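Local atomic coordinates of oxalate--CoA ligase (Arabidopsis thaliana, PDB entry 5IE2), a protein that belongs to the ANL superfamily of enzymes, with a large AMP-binding domain, a smaller C-terminal domain and ATP bound in this model. Residues 73-85 with 154-168. Sequence-based numbering, arbitrary orientation.
Sequences FLAVIRARATAAP and ATELVNHPDDGALFL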
# COMPACT_ATOMS: atom_id res chain seq x y z
N PHE A 73 -2.79 -15.48 -7.11
CA PHE A 73 -2.51 -15.07 -5.72
C PHE A 73 -3.41 -15.84 -4.74
O PHE A 73 -2.93 -16.45 -3.74
CB PHE A 73 -2.70 -13.56 -5.55
CG PHE A 73 -2.47 -13.08 -4.13
CD1 PHE A 73 -1.17 -12.79 -3.71
CD2 PHE A 73 -3.53 -12.92 -3.27
CE1 PHE A 73 -0.94 -12.33 -2.39
CE2 PHE A 73 -3.32 -12.47 -1.95
CZ PHE A 73 -2.01 -12.19 -1.52
N LEU A 74 -4.71 -15.81 -5.05
CA LEU A 74 -5.66 -16.47 -4.13
C LEU A 74 -5.58 -18.00 -4.23
O LEU A 74 -5.88 -18.68 -3.24
CB LEU A 74 -7.09 -16.01 -4.43
CG LEU A 74 -7.25 -14.53 -4.02
CD1 LEU A 74 -8.59 -13.94 -4.47
CD2 LEU A 74 -7.10 -14.33 -2.42
N ALA A 75 -5.21 -18.54 -5.42
CA ALA A 75 -5.05 -20.01 -5.57
C ALA A 75 -3.85 -20.50 -4.77
O ALA A 75 -3.90 -21.56 -4.15
CB ALA A 75 -4.89 -20.43 -7.05
N VAL A 76 -2.77 -19.74 -4.79
CA VAL A 76 -1.58 -20.09 -3.99
C VAL A 76 -2.00 -20.16 -2.53
O VAL A 76 -1.69 -21.16 -1.80
CB VAL A 76 -0.41 -19.08 -4.20
CG1 VAL A 76 0.66 -19.24 -3.08
CG2 VAL A 76 0.21 -19.31 -5.62
N ILE A 77 -2.66 -19.10 -2.06
CA ILE A 77 -3.00 -19.15 -0.62
C ILE A 77 -3.99 -20.24 -0.25
O ILE A 77 -3.91 -20.91 0.80
CB ILE A 77 -3.50 -17.78 -0.24
CG1 ILE A 77 -2.31 -16.83 -0.31
CG2 ILE A 77 -4.16 -17.75 1.04
CD1 ILE A 77 -2.72 -15.42 -0.18
N ARG A 78 -4.94 -20.46 -1.15
CA ARG A 78 -5.92 -21.56 -0.98
C ARG A 78 -5.25 -22.92 -0.86
O ARG A 78 -5.70 -23.77 -0.08
CB ARG A 78 -6.91 -21.54 -2.19
CG ARG A 78 -7.94 -22.70 -2.15
CD ARG A 78 -8.88 -22.60 -0.90
NE ARG A 78 -9.88 -23.67 -1.04
CZ ARG A 78 -10.05 -24.70 -0.21
NH1 ARG A 78 -9.35 -24.79 0.91
NH2 ARG A 78 -10.95 -25.63 -0.51
N ALA A 79 -4.15 -23.12 -1.61
CA ALA A 79 -3.42 -24.39 -1.58
C ALA A 79 -2.51 -24.51 -0.33
O ALA A 79 -1.68 -25.41 -0.26
CB ALA A 79 -2.60 -24.55 -2.87
N ARG A 80 -2.69 -23.59 0.62
CA ARG A 80 -1.93 -23.50 1.88
C ARG A 80 -0.48 -23.13 1.67
O ARG A 80 0.37 -23.38 2.52
CB ARG A 80 -1.98 -24.86 2.70
CG ARG A 80 -3.43 -25.29 3.06
CD ARG A 80 -3.39 -26.49 4.06
NE ARG A 80 -2.74 -26.11 5.32
CZ ARG A 80 -2.19 -26.96 6.18
NH1 ARG A 80 -2.18 -28.26 5.91
NH2 ARG A 80 -1.61 -26.50 7.30
N ALA A 81 -0.19 -22.49 0.54
CA ALA A 81 1.14 -22.01 0.26
C ALA A 81 1.20 -20.53 0.52
O ALA A 81 0.18 -19.89 0.77
CB ALA A 81 1.52 -22.34 -1.22
N THR A 82 2.41 -19.98 0.46
CA THR A 82 2.65 -18.56 0.74
C THR A 82 2.93 -17.83 -0.57
O THR A 82 3.84 -18.26 -1.28
CB THR A 82 3.88 -18.38 1.71
OG1 THR A 82 3.59 -19.04 2.96
CG2 THR A 82 4.12 -16.89 2.00
N ALA A 83 2.16 -16.77 -0.88
CA ALA A 83 2.39 -15.98 -2.11
C ALA A 83 3.48 -14.94 -1.88
O ALA A 83 3.42 -14.24 -0.87
CB ALA A 83 1.12 -15.31 -2.52
N ALA A 84 4.46 -14.83 -2.81
CA ALA A 84 5.51 -13.83 -2.73
C ALA A 84 5.44 -12.99 -4.03
O ALA A 84 6.16 -13.29 -5.00
CB ALA A 84 6.89 -14.52 -2.58
N PRO A 85 4.58 -11.99 -4.04
CA PRO A 85 4.46 -11.09 -5.22
C PRO A 85 5.73 -10.25 -5.34
O PRO A 85 6.26 -9.76 -4.33
CB PRO A 85 3.24 -10.24 -4.91
CG PRO A 85 2.91 -10.48 -3.46
CD PRO A 85 3.60 -11.68 -2.98
N ALA A 154 -8.37 -29.61 -4.15
CA ALA A 154 -8.39 -28.45 -3.30
C ALA A 154 -9.45 -28.63 -2.24
O ALA A 154 -9.31 -28.18 -1.15
CB ALA A 154 -8.66 -27.17 -4.10
N THR A 155 -10.54 -29.25 -2.62
CA THR A 155 -11.73 -29.35 -1.77
C THR A 155 -11.38 -29.76 -0.35
O THR A 155 -11.77 -29.10 0.61
CB THR A 155 -12.76 -30.36 -2.32
OG1 THR A 155 -13.09 -30.01 -3.68
CG2 THR A 155 -14.02 -30.35 -1.47
N GLU A 156 -10.65 -30.88 -0.27
CA GLU A 156 -10.08 -31.46 0.94
C GLU A 156 -9.31 -30.47 1.84
O GLU A 156 -9.37 -30.57 3.06
CB GLU A 156 -9.12 -32.59 0.53
CG GLU A 156 -8.82 -33.61 1.60
CD GLU A 156 -7.85 -34.67 1.12
OE1 GLU A 156 -7.27 -34.50 0.02
OE2 GLU A 156 -7.69 -35.68 1.84
N LEU A 157 -8.58 -29.56 1.21
CA LEU A 157 -7.69 -28.63 1.89
C LEU A 157 -8.36 -27.81 2.96
O LEU A 157 -9.40 -27.18 2.71
CB LEU A 157 -7.11 -27.66 0.86
CG LEU A 157 -6.13 -28.30 -0.10
CD1 LEU A 157 -5.62 -27.25 -1.03
CD2 LEU A 157 -5.01 -28.95 0.68
N VAL A 158 -7.74 -27.75 4.13
CA VAL A 158 -8.22 -26.88 5.20
C VAL A 158 -7.23 -25.72 5.39
O VAL A 158 -6.02 -25.96 5.56
CB VAL A 158 -8.36 -27.66 6.53
CG1 VAL A 158 -8.75 -26.74 7.65
CG2 VAL A 158 -9.41 -28.75 6.36
N ASN A 159 -7.71 -24.49 5.33
CA ASN A 159 -6.80 -23.37 5.58
C ASN A 159 -6.77 -23.01 7.06
O ASN A 159 -7.80 -22.72 7.64
CB ASN A 159 -7.22 -22.16 4.73
CG ASN A 159 -7.28 -22.51 3.24
OD1 ASN A 159 -8.38 -22.61 2.65
ND2 ASN A 159 -6.10 -22.67 2.62
N HIS A 160 -5.58 -23.00 7.63
CA HIS A 160 -5.36 -22.71 9.04
C HIS A 160 -5.04 -21.24 9.22
O HIS A 160 -4.27 -20.70 8.46
CB HIS A 160 -4.20 -23.51 9.60
CG HIS A 160 -4.37 -24.99 9.45
ND1 HIS A 160 -3.83 -25.87 10.34
CD2 HIS A 160 -5.00 -25.73 8.51
CE1 HIS A 160 -4.11 -27.11 9.95
NE2 HIS A 160 -4.80 -27.05 8.84
N PRO A 161 -5.58 -20.60 10.26
CA PRO A 161 -5.26 -19.18 10.51
C PRO A 161 -3.74 -18.99 10.64
O PRO A 161 -3.26 -17.97 10.20
CB PRO A 161 -5.96 -18.89 11.85
CG PRO A 161 -7.10 -19.83 11.88
CD PRO A 161 -6.58 -21.12 11.20
N ASP A 162 -2.99 -19.97 11.15
CA ASP A 162 -1.57 -19.69 11.30
C ASP A 162 -0.75 -20.11 10.09
O ASP A 162 0.47 -20.00 10.12
CB ASP A 162 -1.01 -20.35 12.56
CG ASP A 162 -0.83 -21.85 12.43
OD1 ASP A 162 0.20 -22.40 12.95
OD2 ASP A 162 -1.71 -22.51 11.85
N ASP A 163 -1.40 -20.57 9.02
CA ASP A 163 -0.67 -20.85 7.75
C ASP A 163 -0.04 -19.57 7.19
O ASP A 163 -0.70 -18.54 7.17
CB ASP A 163 -1.60 -21.39 6.64
CG ASP A 163 -1.99 -22.82 6.84
OD1 ASP A 163 -1.31 -23.51 7.62
OD2 ASP A 163 -2.97 -23.23 6.19
N GLY A 164 1.18 -19.65 6.67
CA GLY A 164 1.71 -18.48 5.97
C GLY A 164 0.87 -18.24 4.73
O GLY A 164 0.37 -19.17 4.13
N ALA A 165 0.72 -16.97 4.33
CA ALA A 165 -0.07 -16.68 3.16
C ALA A 165 0.61 -15.66 2.26
O ALA A 165 0.41 -15.68 1.04
CB ALA A 165 -1.49 -16.14 3.60
N LEU A 166 1.38 -14.73 2.85
CA LEU A 166 1.91 -13.60 2.05
C LEU A 166 3.29 -13.30 2.58
O LEU A 166 3.50 -13.35 3.79
CB LEU A 166 0.98 -12.39 2.16
CG LEU A 166 1.49 -11.07 1.59
CD1 LEU A 166 1.75 -11.30 0.10
CD2 LEU A 166 0.46 -9.96 1.81
N PHE A 167 4.25 -13.11 1.69
CA PHE A 167 5.60 -12.77 2.12
C PHE A 167 5.99 -11.57 1.27
O PHE A 167 5.90 -11.67 0.05
CB PHE A 167 6.58 -13.92 1.90
CG PHE A 167 8.00 -13.58 2.32
CD1 PHE A 167 8.36 -13.63 3.65
CD2 PHE A 167 8.95 -13.20 1.38
CE1 PHE A 167 9.67 -13.30 4.05
CE2 PHE A 167 10.29 -12.89 1.77
CZ PHE A 167 10.64 -12.96 3.08
N LEU A 168 6.41 -10.48 1.93
CA LEU A 168 6.75 -9.18 1.31
C LEU A 168 8.02 -8.66 1.95
O LEU A 168 8.42 -9.12 3.03
CB LEU A 168 5.64 -8.13 1.53
CG LEU A 168 4.35 -8.47 0.84
CD1 LEU A 168 3.25 -7.53 1.27
CD2 LEU A 168 4.60 -8.38 -0.65
O HOH W 1 -2.05 -20.06 3.04
O HOH W 2 1.85 -21.44 3.71
O HOH W 3 7.58 -10.92 -2.05
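R80 lays its guanidinium flat over one face of the H160 ring, NH2 above the ring centre and the two planes only 7° apart. The same group grips D163 side-on: R80 NE donates to D163 OD2 and R80 NH2 to D163 OD1, each at 3.0 Å, both carboxylate oxygens being met on their syn sides. A bend at chi3 (62°) turns the guanidinium into this place. D163 OD2 also accepts the backbone N of H160, which arrives from the opposite face of the carboxylate to NE; the carboxylate is thus held between the R80 side chain and the H160 backbone.

R80, with positive phi, is the C' residue of the Schellman motif that ends helix 67-78. N159 meets this helix end: its ND2 donates to R78 O (2.9 Å), while its OD1 takes R78 NH1 at 3.0 Å. That R78 NH1 also gives a nearly straight bond to L157 O (3.0 Å), and the NE of R78 pairs with E41.

After the helix end, strands 82-85 and 164-168 run roughly parallel, 21° apart, joined by a single bridge. A83 spans L166, its N bonding to A165 O (2.8 Å) and its O receiving F167 N (2.9 Å). P85 CD rests on L166 CD1 at 3.6 Å.

Strand 82-85, at the edge of the sheet next to 58-61, thus meets strand 164-169, which pairs antiparallel with 179-183; helix 184-198 packs on A165, and helix 215-227 touches F73, L166 and L168.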